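Local coordinates for protein mediator of RNA polymerase II transcription subunit 18 (Schizosaccharomyces pombe, PDB 3C0T) that serves as a subunit of Mediator, the coactivator complex that conveys signals from gene-specific regulators to the RNA polymerase II machinery, at residues Y5-V10 and P164-V169; A17-L22 and V138-T143; K24-P29 and K193-A198. One frame throughout, in Å; residues are numbered along the deposited sequence.

Contact 1: residues Y5-V10 and P164-V169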
ATOM      1  N   TYR A   5       6.306  -9.374  -4.232  1.00 48.18           N
ATOM      2  CA  TYR A   5       5.975  -8.145  -4.934  1.00 48.53           C
ATOM      3  C   TYR A   5       7.088  -7.519  -5.753  1.00 48.69           C
ATOM      4  O   TYR A   5       8.239  -7.931  -5.693  1.00 49.34           O
ATOM      5  CB  TYR A   5       5.519  -7.117  -3.902  1.00 46.83           C
ATOM      6  CG  TYR A   5       6.656  -6.716  -2.988  1.00 46.48           C
ATOM      7  CD1 TYR A   5       7.487  -5.640  -3.311  1.00 45.89           C
ATOM      8  CD2 TYR A   5       6.953  -7.461  -1.842  1.00 46.62           C
ATOM      9  CE1 TYR A   5       8.589  -5.317  -2.523  1.00 45.67           C
ATOM     10  CE2 TYR A   5       8.058  -7.147  -1.039  1.00 45.03           C
ATOM     11  CZ  TYR A   5       8.872  -6.077  -1.390  1.00 47.00           C
ATOM     12  OH  TYR A   5       9.981  -5.775  -0.634  1.00 45.60           O
ATOM     13  N   LEU A   6       6.711  -6.484  -6.496  1.00 49.36           N
ATOM     14  CA  LEU A   6       7.627  -5.705  -7.320  1.00 49.23           C
ATOM     15  C   LEU A   6       7.134  -4.278  -7.204  1.00 48.70           C
ATOM     16  O   LEU A   6       5.926  -4.042  -7.106  1.00 50.05           O
ATOM     17  CB  LEU A   6       7.581  -6.156  -8.780  1.00 48.63           C
ATOM     18  CG  LEU A   6       8.210  -7.521  -9.065  1.00 49.77           C
ATOM     19  CD1 LEU A   6       8.018  -7.879 -10.531  1.00 49.24           C
ATOM     20  CD2 LEU A   6       9.697  -7.478  -8.709  1.00 50.30           C
ATOM     21  N   LEU A   7       8.060  -3.330  -7.195  1.00 47.93           N
ATOM     22  CA  LEU A   7       7.696  -1.930  -7.079  1.00 47.92           C
ATOM     23  C   LEU A   7       8.278  -1.096  -8.214  1.00 49.26           C
ATOM     24  O   LEU A   7       9.346  -1.401  -8.748  1.00 48.97           O
ATOM     25  CB  LEU A   7       8.169  -1.372  -5.735  1.00 49.18           C
ATOM     26  CG  LEU A   7       7.309  -1.644  -4.497  1.00 51.20           C
ATOM     27  CD1 LEU A   7       8.045  -1.163  -3.268  1.00 52.61           C
ATOM     28  CD2 LEU A   7       5.976  -0.924  -4.613  1.00 50.01           C
ATOM     29  N   GLY A   8       7.549  -0.046  -8.578  1.00 48.70           N
ATOM     30  CA  GLY A   8       7.973   0.844  -9.640  1.00 47.74           C
ATOM     31  C   GLY A   8       7.391   2.225  -9.398  1.00 48.80           C
ATOM     32  O   GLY A   8       6.460   2.388  -8.601  1.00 48.04           O
ATOM     33  N   VAL A   9       7.925   3.226 -10.084  1.00 48.63           N
ATOM     34  CA  VAL A   9       7.438   4.585  -9.914  1.00 49.89           C
ATOM     35  C   VAL A   9       7.027   5.142 -11.280  1.00 51.05           C
ATOM     36  O   VAL A   9       7.697   4.907 -12.284  1.00 51.33           O
ATOM     37  CB  VAL A   9       8.540   5.469  -9.252  1.00 49.61           C
ATOM     38  CG1 VAL A   9       9.521   5.971 -10.300  1.00 47.69           C
ATOM     39  CG2 VAL A   9       7.913   6.606  -8.494  1.00 50.17           C
ATOM     40  N   VAL A  10       5.908   5.857 -11.316  1.00 52.67           N
ATOM     41  CA  VAL A  10       5.396   6.443 -12.554  1.00 52.83           C
ATOM     42  C   VAL A  10       5.261   7.949 -12.389  1.00 53.25           C
ATOM     43  O   VAL A  10       4.456   8.416 -11.592  1.00 54.20           O
ATOM     44  CB  VAL A  10       3.998   5.883 -12.905  1.00 53.56           C
ATOM     45  CG1 VAL A  10       3.411   6.629 -14.097  1.00 52.83           C
ATOM     46  CG2 VAL A  10       4.095   4.396 -13.207  1.00 55.66           C
ATOM     47  N   PRO A 164       5.247  11.352  -7.644  1.00 47.69           N
ATOM     48  CA  PRO A 164       5.032  10.323  -8.663  1.00 46.95           C
ATOM     49  C   PRO A 164       3.988   9.320  -8.158  1.00 45.55           C
ATOM     50  O   PRO A 164       3.680   9.283  -6.959  1.00 43.16           O
ATOM     51  CB  PRO A 164       6.404   9.676  -8.787  1.00 45.55           C
ATOM     52  CG  PRO A 164       6.896   9.729  -7.369  1.00 47.07           C
ATOM     53  CD  PRO A 164       6.531  11.140  -6.954  1.00 46.49           C
ATOM     54  N   TRP A 165       3.430   8.532  -9.072  1.00 43.86           N
ATOM     55  CA  TRP A 165       2.473   7.506  -8.689  1.00 42.67           C
ATOM     56  C   TRP A 165       3.318   6.276  -8.418  1.00 43.10           C
ATOM     57  O   TRP A 165       4.356   6.078  -9.059  1.00 42.48           O
ATOM     58  CB  TRP A 165       1.498   7.205  -9.817  1.00 42.63           C
ATOM     59  CG  TRP A 165       0.483   8.276 -10.035  1.00 44.11           C
ATOM     60  CD1 TRP A 165       0.666   9.457 -10.689  1.00 43.63           C
ATOM     61  CD2 TRP A 165      -0.880   8.267  -9.590  1.00 42.72           C
ATOM     62  NE1 TRP A 165      -0.499  10.189 -10.682  1.00 43.79           N
ATOM     63  CE2 TRP A 165      -1.465   9.484 -10.014  1.00 44.33           C
ATOM     64  CE3 TRP A 165      -1.665   7.352  -8.877  1.00 41.20           C
ATOM     65  CZ2 TRP A 165      -2.803   9.812  -9.751  1.00 42.76           C
ATOM     66  CZ3 TRP A 165      -3.003   7.678  -8.613  1.00 44.64           C
ATOM     67  CH2 TRP A 165      -3.554   8.900  -9.051  1.00 43.43           C
ATOM     68  N   ILE A 166       2.894   5.460  -7.464  1.00 41.53           N
ATOM     69  CA  ILE A 166       3.633   4.252  -7.137  1.00 40.76           C
ATOM     70  C   ILE A 166       2.949   3.064  -7.792  1.00 42.80           C
ATOM     71  O   ILE A 166       1.721   2.944  -7.749  1.00 42.09           O
ATOM     72  CB  ILE A 166       3.700   4.035  -5.606  1.00 39.00           C
ATOM     73  CG1 ILE A 166       4.532   5.148  -4.967  1.00 38.15           C
ATOM     74  CG2 ILE A 166       4.304   2.661  -5.281  1.00 38.00           C
ATOM     75  CD1 ILE A 166       4.616   5.061  -3.462  1.00 39.24           C
ATOM     76  N   LEU A 167       3.749   2.204  -8.419  1.00 43.39           N
ATOM     77  CA  LEU A 167       3.241   1.003  -9.073  1.00 44.87           C
ATOM     78  C   LEU A 167       3.658  -0.172  -8.205  1.00 44.42           C
ATOM     79  O   LEU A 167       4.846  -0.477  -8.109  1.00 45.67           O
ATOM     80  CB  LEU A 167       3.849   0.833 -10.468  1.00 46.70           C
ATOM     81  CG  LEU A 167       2.898   0.800 -11.672  1.00 50.25           C
ATOM     82  CD1 LEU A 167       3.658   0.282 -12.874  1.00 51.50           C
ATOM     83  CD2 LEU A 167       1.707  -0.103 -11.415  1.00 48.99           C
ATOM     84  N   HIS A 168       2.686  -0.830  -7.579  1.00 43.64           N
ATOM     85  CA  HIS A 168       2.959  -1.966  -6.702  1.00 43.67           C
ATOM     86  C   HIS A 168       2.306  -3.236  -7.244  1.00 43.67           C
ATOM     87  O   HIS A 168       1.081  -3.315  -7.360  1.00 43.30           O
ATOM     88  CB  HIS A 168       2.426  -1.660  -5.296  1.00 44.74           C
ATOM     89  CG  HIS A 168       2.723  -2.722  -4.280  1.00 48.36           C
ATOM     90  ND1 HIS A 168       2.270  -2.651  -2.980  1.00 49.27           N
ATOM     91  CD2 HIS A 168       3.423  -3.877  -4.368  1.00 49.21           C
ATOM     92  CE1 HIS A 168       2.678  -3.715  -2.312  1.00 47.15           C
ATOM     93  NE2 HIS A 168       3.379  -4.476  -3.131  1.00 48.61           N
ATOM     94  N   VAL A 169       3.129  -4.225  -7.584  1.00 42.90           N
ATOM     95  CA  VAL A 169       2.623  -5.491  -8.103  1.00 43.34           C
ATOM     96  C   VAL A 169       2.855  -6.555  -7.037  1.00 43.96           C
ATOM     97  O   VAL A 169       3.969  -6.697  -6.525  1.00 46.40           O
ATOM     98  CB  VAL A 169       3.352  -5.904  -9.402  1.00 42.96           C
ATOM     99  CG1 VAL A 169       2.705  -7.161  -9.983  1.00 40.29           C
ATOM    100  CG2 VAL A 169       3.293  -4.758 -10.414  1.00 43.96           C
TER
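Residues Leu6 to Val10 pair with Val169 to Trp165 as antiparallel strands whose short axes come within 4.5 Å at 156°; Leu6-Val169, Gly8-Leu167 and Val10-Trp165 are hydrogen-bonded pairs, with N to O separations as small as 2.7 Å between Val10 N and Trp165 O. In the non-hydrogen-bonded pairs, Leu7 with His168 and Val9 with Ile166, side chains lie on the other face. There, His168 has CG anti to its backbone N (chi1 -176°), which carries the imidazole towards Tyr5: NE2 is 3.5 Å from Tyr5 CB, which sits at the ring's edge in its plane. Leu7 CD2 packs 3.7 Å from His168 CB and also reaches Ile166 CG2 at 4.0 Å.

Both strands belong to the curled antiparallel sheet that forms the Med18 barrel. The face bearing Leu7, Val9 and Ile166 also packs against apolar side chains of another protein's chain, whereas Leu6 and Val169 touch helix 179-196 on the opposite face. On that second face Val10 CG2 lies 4.1 Å from Leu167 CG, and the CB atoms of Val10 and Trp165 are 4.2 Å apart. Where the pairing ends, Val9 CG2 presses on the Pro164 ring, 3.4 Å from its CB.

Contact 2: residues A17-L22 and V138-T143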
ATOM      1  N   ALA A  17      -0.754   7.951 -20.019  1.00 49.98           N
ATOM      2  CA  ALA A  17      -0.268   6.925 -20.937  1.00 49.56           C
ATOM      3  C   ALA A  17      -0.080   5.559 -20.272  1.00 48.18           C
ATOM      4  O   ALA A  17      -0.391   4.520 -20.867  1.00 47.82           O
ATOM      5  CB  ALA A  17       1.046   7.382 -21.579  1.00 47.16           C
ATOM      6  N   VAL A  18       0.427   5.555 -19.041  1.00 45.97           N
ATOM      7  CA  VAL A  18       0.652   4.294 -18.345  1.00 43.76           C
ATOM      8  C   VAL A  18      -0.656   3.621 -17.986  1.00 43.26           C
ATOM      9  O   VAL A  18      -0.802   2.410 -18.137  1.00 44.61           O
ATOM     10  CB  VAL A  18       1.502   4.496 -17.089  1.00 41.89           C
ATOM     11  CG1 VAL A  18       1.517   3.221 -16.253  1.00 38.61           C
ATOM     12  CG2 VAL A  18       2.925   4.870 -17.504  1.00 41.27           C
ATOM     13  N   VAL A  19      -1.620   4.406 -17.528  1.00 43.09           N
ATOM     14  CA  VAL A  19      -2.912   3.851 -17.173  1.00 42.97           C
ATOM     15  C   VAL A  19      -3.563   3.250 -18.409  1.00 44.95           C
ATOM     16  O   VAL A  19      -4.099   2.143 -18.349  1.00 45.81           O
ATOM     17  CB  VAL A  19      -3.831   4.925 -16.547  1.00 42.02           C
ATOM     18  CG1 VAL A  19      -5.252   4.393 -16.399  1.00 36.65           C
ATOM     19  CG2 VAL A  19      -3.287   5.305 -15.176  1.00 41.18           C
ATOM     20  N   ASN A  20      -3.521   3.959 -19.535  1.00 46.73           N
ATOM     21  CA  ASN A  20      -4.116   3.408 -20.753  1.00 47.83           C
ATOM     22  C   ASN A  20      -3.397   2.111 -21.149  1.00 48.11           C
ATOM     23  O   ASN A  20      -4.036   1.160 -21.601  1.00 47.26           O
ATOM     24  CB  ASN A  20      -4.054   4.415 -21.903  1.00 48.98           C
ATOM     25  CG  ASN A  20      -5.055   5.555 -21.741  1.00 53.90           C
ATOM     26  OD1 ASN A  20      -6.185   5.351 -21.271  1.00 53.44           O
ATOM     27  ND2 ASN A  20      -4.653   6.758 -22.151  1.00 52.82           N
ATOM     28  N   SER A  21      -2.073   2.071 -20.977  1.00 47.10           N
ATOM     29  CA  SER A  21      -1.315   0.861 -21.303  1.00 49.88           C
ATOM     30  C   SER A  21      -1.763  -0.277 -20.385  1.00 50.31           C
ATOM     31  O   SER A  21      -1.909  -1.418 -20.827  1.00 50.94           O
ATOM     32  CB  SER A  21       0.188   1.086 -21.119  1.00 50.18           C
ATOM     33  OG  SER A  21       0.709   1.957 -22.102  1.00 53.68           O
ATOM     34  N   LEU A  22      -1.982   0.042 -19.109  1.00 48.50           N
ATOM     35  CA  LEU A  22      -2.416  -0.952 -18.144  1.00 48.13           C
ATOM     36  C   LEU A  22      -3.814  -1.455 -18.488  1.00 50.63           C
ATOM     37  O   LEU A  22      -4.126  -2.636 -18.280  1.00 50.09           O
ATOM     38  CB  LEU A  22      -2.403  -0.369 -16.728  1.00 44.98           C
ATOM     39  CG  LEU A  22      -1.050  -0.028 -16.089  1.00 45.00           C
ATOM     40  CD1 LEU A  22      -1.282   0.748 -14.788  1.00 42.15           C
ATOM     41  CD2 LEU A  22      -0.261  -1.305 -15.812  1.00 40.95           C
ATOM     42  N   VAL A 138      -2.012  -5.530  -9.561  1.00 43.26           N
ATOM     43  CA  VAL A 138      -1.125  -4.424  -9.852  1.00 45.16           C
ATOM     44  C   VAL A 138      -1.882  -3.155  -9.514  1.00 46.06           C
ATOM     45  O   VAL A 138      -2.919  -2.838 -10.105  1.00 47.64           O
ATOM     46  CB  VAL A 138      -0.645  -4.447 -11.314  1.00 46.39           C
ATOM     47  CG1 VAL A 138      -1.633  -5.189 -12.157  1.00 51.22           C
ATOM     48  CG2 VAL A 138      -0.423  -3.042 -11.823  1.00 44.84           C
ATOM     49  N   ARG A 139      -1.356  -2.449  -8.523  1.00 44.81           N
ATOM     50  CA  ARG A 139      -1.955  -1.224  -8.033  1.00 44.33           C
ATOM     51  C   ARG A 139      -1.073  -0.019  -8.367  1.00 43.79           C
ATOM     52  O   ARG A 139       0.147  -0.063  -8.193  1.00 43.76           O
ATOM     53  CB  ARG A 139      -2.148  -1.359  -6.512  1.00 44.81           C
ATOM     54  CG  ARG A 139      -2.556  -0.093  -5.798  1.00 48.30           C
ATOM     55  CD  ARG A 139      -2.588  -0.278  -4.278  1.00 48.26           C
ATOM     56  NE  ARG A 139      -3.678  -1.142  -3.833  1.00 48.17           N
ATOM     57  CZ  ARG A 139      -4.261  -1.038  -2.641  1.00 48.05           C
ATOM     58  NH1 ARG A 139      -3.850  -0.115  -1.780  1.00 44.14           N
ATOM     59  NH2 ARG A 139      -5.275  -1.835  -2.319  1.00 47.54           N
ATOM     60  N   ILE A 140      -1.687   1.040  -8.891  1.00 40.89           N
ATOM     61  CA  ILE A 140      -0.959   2.266  -9.197  1.00 38.77           C
ATOM     62  C   ILE A 140      -1.642   3.293  -8.297  1.00 39.46           C
ATOM     63  O   ILE A 140      -2.846   3.532  -8.408  1.00 38.00           O
ATOM     64  CB  ILE A 140      -1.048   2.641 -10.705  1.00 36.07           C
ATOM     65  CG1 ILE A 140      -0.211   3.893 -10.978  1.00 35.83           C
ATOM     66  CG2 ILE A 140      -2.488   2.821 -11.136  1.00 37.93           C
ATOM     67  CD1 ILE A 140       0.025   4.152 -12.462  1.00 34.34           C
ATOM     68  N   TYR A 141      -0.879   3.884  -7.386  1.00 40.26           N
ATOM     69  CA  TYR A 141      -1.477   4.805  -6.429  1.00 41.35           C
ATOM     70  C   TYR A 141      -0.629   5.980  -5.996  1.00 41.35           C
ATOM     71  O   TYR A 141       0.559   6.073  -6.297  1.00 43.20           O
ATOM     72  CB  TYR A 141      -1.869   4.040  -5.161  1.00 37.62           C
ATOM     73  CG  TYR A 141      -0.676   3.557  -4.356  1.00 38.83           C
ATOM     74  CD1 TYR A 141      -0.006   2.376  -4.692  1.00 40.74           C
ATOM     75  CD2 TYR A 141      -0.209   4.281  -3.258  1.00 41.44           C
ATOM     76  CE1 TYR A 141       1.092   1.929  -3.956  1.00 40.31           C
ATOM     77  CE2 TYR A 141       0.893   3.844  -2.514  1.00 40.89           C
ATOM     78  CZ  TYR A 141       1.539   2.667  -2.867  1.00 43.17           C
ATOM     79  OH  TYR A 141       2.625   2.224  -2.128  1.00 42.56           O
ATOM     80  N   GLN A 142      -1.267   6.859  -5.238  1.00 42.35           N
ATOM     81  CA  GLN A 142      -0.627   8.045  -4.708  1.00 44.24           C
ATOM     82  C   GLN A 142      -0.984   8.080  -3.230  1.00 43.93           C
ATOM     83  O   GLN A 142      -2.106   7.725  -2.858  1.00 43.51           O
ATOM     84  CB  GLN A 142      -1.182   9.274  -5.420  1.00 47.26           C
ATOM     85  CG  GLN A 142      -0.207  10.427  -5.487  1.00 56.73           C
ATOM     86  CD  GLN A 142      -0.557  11.388  -6.590  1.00 60.45           C
ATOM     87  OE1 GLN A 142      -1.615  12.036  -6.558  1.00 62.98           O
ATOM     88  NE2 GLN A 142       0.317  11.477  -7.591  1.00 60.93           N
ATOM     89  N   THR A 143      -0.047   8.463  -2.371  1.00 43.23           N
ATOM     90  CA  THR A 143      -0.393   8.520  -0.963  1.00 45.55           C
ATOM     91  C   THR A 143      -0.651   9.978  -0.590  1.00 45.63           C
ATOM     92  O   THR A 143       0.176  10.867  -0.822  1.00 44.47           O
ATOM     93  CB  THR A 143       0.682   7.828  -0.061  1.00 46.02           C
ATOM     94  OG1 THR A 143       1.447   8.802   0.640  1.00 51.32           O
ATOM     95  CG2 THR A 143       1.581   6.955  -0.885  1.00 39.08           C
TER
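This is apolar helix-on-sheet packing: Val18, Val19 and Leu22 of helix 15-25 lie against Ile140 and Val138 of strand 136-146, on the sheet face carrying those two strand residues. The short axes stand 11.1 Å apart at closest approach, and their directions differ by 159°, so helix and strand run nearly antiparallel. Ile140 makes most of the contacts. Its CG1 is anti to the backbone N (chi1 -177°) and the chain stays extended beyond it (chi2 167°), which extends CD1 to the helix. CD1 meets three residues there: Val18 CG1 at 4.2 Å, Leu22 CD1 at 4.3 Å and Val19 CG2 at 4.4 Å. Two residues earlier on the same strand face, Val138 offers CG2 to the other branch of Leu22, 4.4 Å from CD2. Leu22 thus spans both strand residues with its forked end. Around this interface Val10 touches both Val18 and Ile140, while Tyr131 of strand 118-133 packs on Val19, Leu22 and Val138. The intervening Arg139 leaves the strand on the side away from the helix, and its guanidinium forms salt bridges with Glu34 and Glu130. With only methyl groups meeting, the association probably rests on nonpolar burial, without directional bonds between the segments.

Contact 3: residues K24-P29 and K193-A198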
ATOM      1  N   LYS A  24      -5.017  -1.557 -21.482  1.00 57.23           N
ATOM      2  CA  LYS A  24      -4.911  -2.271 -22.739  1.00 59.86           C
ATOM      3  C   LYS A  24      -4.355  -3.681 -22.535  1.00 60.61           C
ATOM      4  O   LYS A  24      -4.710  -4.596 -23.276  1.00 61.13           O
ATOM      5  CB  LYS A  24      -4.015  -1.490 -23.702  1.00 62.30           C
ATOM      6  CG  LYS A  24      -3.600  -2.256 -24.952  1.00 67.56           C
ATOM      7  CD  LYS A  24      -2.716  -1.392 -25.845  1.00 72.40           C
ATOM      8  CE  LYS A  24      -1.949  -2.222 -26.876  1.00 75.91           C
ATOM      9  NZ  LYS A  24      -0.901  -3.088 -26.242  1.00 77.93           N
ATOM     10  N   THR A  25      -3.504  -3.863 -21.525  1.00 58.44           N
ATOM     11  CA  THR A  25      -2.903  -5.170 -21.287  1.00 57.03           C
ATOM     12  C   THR A  25      -3.411  -5.977 -20.094  1.00 56.28           C
ATOM     13  O   THR A  25      -3.221  -7.193 -20.059  1.00 57.82           O
ATOM     14  CB  THR A  25      -1.368  -5.057 -21.154  1.00 56.71           C
ATOM     15  OG1 THR A  25      -1.036  -4.405 -19.925  1.00 58.28           O
ATOM     16  CG2 THR A  25      -0.794  -4.251 -22.305  1.00 58.21           C
ATOM     17  N   LEU A  26      -4.062  -5.329 -19.130  1.00 53.55           N
ATOM     18  CA  LEU A  26      -4.538  -6.042 -17.945  1.00 50.86           C
ATOM     19  C   LEU A  26      -6.043  -5.993 -17.755  1.00 51.11           C
ATOM     20  O   LEU A  26      -6.752  -5.300 -18.483  1.00 51.71           O
ATOM     21  CB  LEU A  26      -3.882  -5.461 -16.690  1.00 48.51           C
ATOM     22  CG  LEU A  26      -2.360  -5.345 -16.690  1.00 48.31           C
ATOM     23  CD1 LEU A  26      -1.894  -4.716 -15.390  1.00 46.06           C
ATOM     24  CD2 LEU A  26      -1.747  -6.728 -16.858  1.00 47.22           C
ATOM     25  N   ASP A  27      -6.525  -6.745 -16.772  1.00 50.49           N
ATOM     26  CA  ASP A  27      -7.941  -6.737 -16.448  1.00 51.37           C
ATOM     27  C   ASP A  27      -8.154  -5.671 -15.367  1.00 52.90           C
ATOM     28  O   ASP A  27      -7.252  -5.385 -14.568  1.00 50.46           O
ATOM     29  CB  ASP A  27      -8.401  -8.105 -15.932  1.00 53.36           C
ATOM     30  CG  ASP A  27      -8.373  -9.184 -17.018  1.00 57.18           C
ATOM     31  OD1 ASP A  27      -8.587  -8.855 -18.209  1.00 57.63           O
ATOM     32  OD2 ASP A  27      -8.151 -10.366 -16.675  1.00 57.94           O
ATOM     33  N   GLY A  28      -9.346  -5.089 -15.345  1.00 52.93           N
ATOM     34  CA  GLY A  28      -9.645  -4.054 -14.379  1.00 53.72           C
ATOM     35  C   GLY A  28      -9.898  -2.766 -15.136  1.00 54.67           C
ATOM     36  O   GLY A  28     -10.196  -2.813 -16.327  1.00 56.54           O
ATOM     37  N   PRO A  29      -9.750  -1.598 -14.498  1.00 54.52           N
ATOM     38  CA  PRO A  29      -9.351  -1.433 -13.097  1.00 53.79           C
ATOM     39  C   PRO A  29     -10.527  -1.193 -12.169  1.00 53.41           C
ATOM     40  O   PRO A  29     -11.670  -1.072 -12.608  1.00 53.79           O
ATOM     41  CB  PRO A  29      -8.453  -0.213 -13.160  1.00 53.32           C
ATOM     42  CG  PRO A  29      -9.225   0.669 -14.116  1.00 53.29           C
ATOM     43  CD  PRO A  29      -9.733  -0.297 -15.197  1.00 54.12           C
ATOM     44  N   LYS A 193       5.818  -8.706 -14.912  1.00 47.94           N
ATOM     45  CA  LYS A 193       6.955  -7.810 -15.070  1.00 48.93           C
ATOM     46  C   LYS A 193       7.289  -7.564 -16.541  1.00 51.12           C
ATOM     47  O   LYS A 193       7.424  -6.410 -16.962  1.00 51.66           O
ATOM     48  CB  LYS A 193       8.185  -8.383 -14.364  1.00 51.13           C
ATOM     49  CG  LYS A 193       9.416  -7.477 -14.367  1.00 52.32           C
ATOM     50  CD  LYS A 193      10.632  -8.239 -13.853  1.00 57.62           C
ATOM     51  CE  LYS A 193      11.706  -7.314 -13.291  1.00 61.26           C
ATOM     52  NZ  LYS A 193      12.224  -6.341 -14.292  1.00 64.48           N
ATOM     53  N   THR A 194       7.433  -8.627 -17.331  1.00 50.75           N
ATOM     54  CA  THR A 194       7.767  -8.425 -18.734  1.00 52.55           C
ATOM     55  C   THR A 194       6.577  -7.833 -19.476  1.00 52.53           C
ATOM     56  O   THR A 194       6.742  -7.101 -20.448  1.00 53.31           O
ATOM     57  CB  THR A 194       8.251  -9.741 -19.445  1.00 53.09           C
ATOM     58  OG1 THR A 194       7.278 -10.172 -20.403  1.00 54.10           O
ATOM     59  CG2 THR A 194       8.496 -10.829 -18.445  1.00 51.31           C
ATOM     60  N   LEU A 195       5.373  -8.130 -19.012  1.00 51.61           N
ATOM     61  CA  LEU A 195       4.196  -7.569 -19.663  1.00 53.21           C
ATOM     62  C   LEU A 195       4.148  -6.037 -19.484  1.00 52.64           C
ATOM     63  O   LEU A 195       3.611  -5.336 -20.340  1.00 54.20           O
ATOM     64  CB  LEU A 195       2.916  -8.183 -19.089  1.00 52.82           C
ATOM     65  CG  LEU A 195       1.854  -8.680 -20.074  1.00 54.32           C
ATOM     66  CD1 LEU A 195       0.528  -8.838 -19.338  1.00 53.44           C
ATOM     67  CD2 LEU A 195       1.697  -7.710 -21.212  1.00 54.58           C
ATOM     68  N   LEU A 196       4.716  -5.524 -18.392  1.00 50.49           N
ATOM     69  CA  LEU A 196       4.704  -4.080 -18.117  1.00 51.89           C
ATOM     70  C   LEU A 196       6.050  -3.394 -18.338  1.00 52.10           C
ATOM     71  O   LEU A 196       6.172  -2.180 -18.144  1.00 50.58           O
ATOM     72  CB  LEU A 196       4.286  -3.798 -16.663  1.00 50.72           C
ATOM     73  CG  LEU A 196       3.053  -4.438 -16.018  1.00 50.86           C
ATOM     74  CD1 LEU A 196       2.719  -3.659 -14.758  1.00 48.25           C
ATOM     75  CD2 LEU A 196       1.874  -4.433 -16.967  1.00 49.89           C
ATOM     76  N   SER A 197       7.056  -4.172 -18.727  1.00 51.87           N
ATOM     77  CA  SER A 197       8.403  -3.650 -18.946  1.00 50.60           C
ATOM     78  C   SER A 197       8.492  -2.621 -20.060  1.00 50.47           C
ATOM     79  O   SER A 197       9.452  -1.858 -20.123  1.00 50.94           O
ATOM     80  CB  SER A 197       9.359  -4.799 -19.258  1.00 50.74           C
ATOM     81  OG  SER A 197       8.947  -5.473 -20.441  1.00 50.81           O
ATOM     82  N   ALA A 198       7.507  -2.610 -20.949  1.00 51.52           N
ATOM     83  CA  ALA A 198       7.507  -1.664 -22.060  1.00 53.99           C
ATOM     84  C   ALA A 198       7.214  -0.247 -21.587  1.00 55.34           C
ATOM     85  O   ALA A 198       7.502   0.714 -22.301  1.00 55.94           O
ATOM     86  CB  ALA A 198       6.478  -2.078 -23.111  1.00 52.87           C
TER
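Next to Leu195 and Leu196, which meet Thr25 and Leu26, Thr194 O accepts a hydrogen bond from Ser197 OG at 2.7 Å and a weak one from Ser197 N at 3.4 Å, so Ser197 reaches this carbonyl with its hydroxyl and, weakly, with its backbone N-H. No hydrogen bond crosses between the two segments. Leu195 divides its branches: CD2 lies 4.1 Å from Thr25 CB, and CD1 lies 4.0 Å from Leu26 CD2, the two leucines sliding past each other in opposite directions. Leu196 instead crosses Leu26 at about a right angle, bringing its CD2 to 4.1 Å from Leu26 CD1. The same methyl is 4.1 Å from Thr25 OG1, a hydroxyl that is hydrogen-bonded to Ser21 O one helical turn back. Leu26 is the first residue to leave helical geometry after helix 15-25; its CG, anti to the carbonyl carbon (chi1 -52°), directs the methyl pair towards both leucines. Phe133 of strand 118-133 touches Leu26 and Leu195 alike, and Leu22 touches Leu196. Geometrically, this is a helix-to-strand junction, between helix 15-25 and strand 27-41, packed against Leu195 and Leu196 of the segment 193-198 beside the antiparallel barrel sheet of the Med18 fold.

Overall arrangement
All three contacts lie on one side of the chain's centre and share the curled antiparallel sheet. Contacts 1 and 2, with centres about 8 Å apart, are joined through neighbouring strands 165-173 and 136-146: Ile166 N and Tyr141 O are 2.7 Å apart, as are His168 N and Arg139 O, both probable hydrogen bonds. Contacts 2 and 3 share helix 15-25, and their centres are about 10 Å apart; Leu22 CD2 reaches Leu196 CD1 at 3.9 Å. Contact 3 is about 13 Å from contact 1, centre to centre, with Leu6 CD1 and Lys193 CB meeting at 3.9 Å. Contact 1 pairs strands 2-10 and 165-173, contact 3 joins helices 15-25 and 179-196, and contact 2 sets helix 15-25 on strand 136-146.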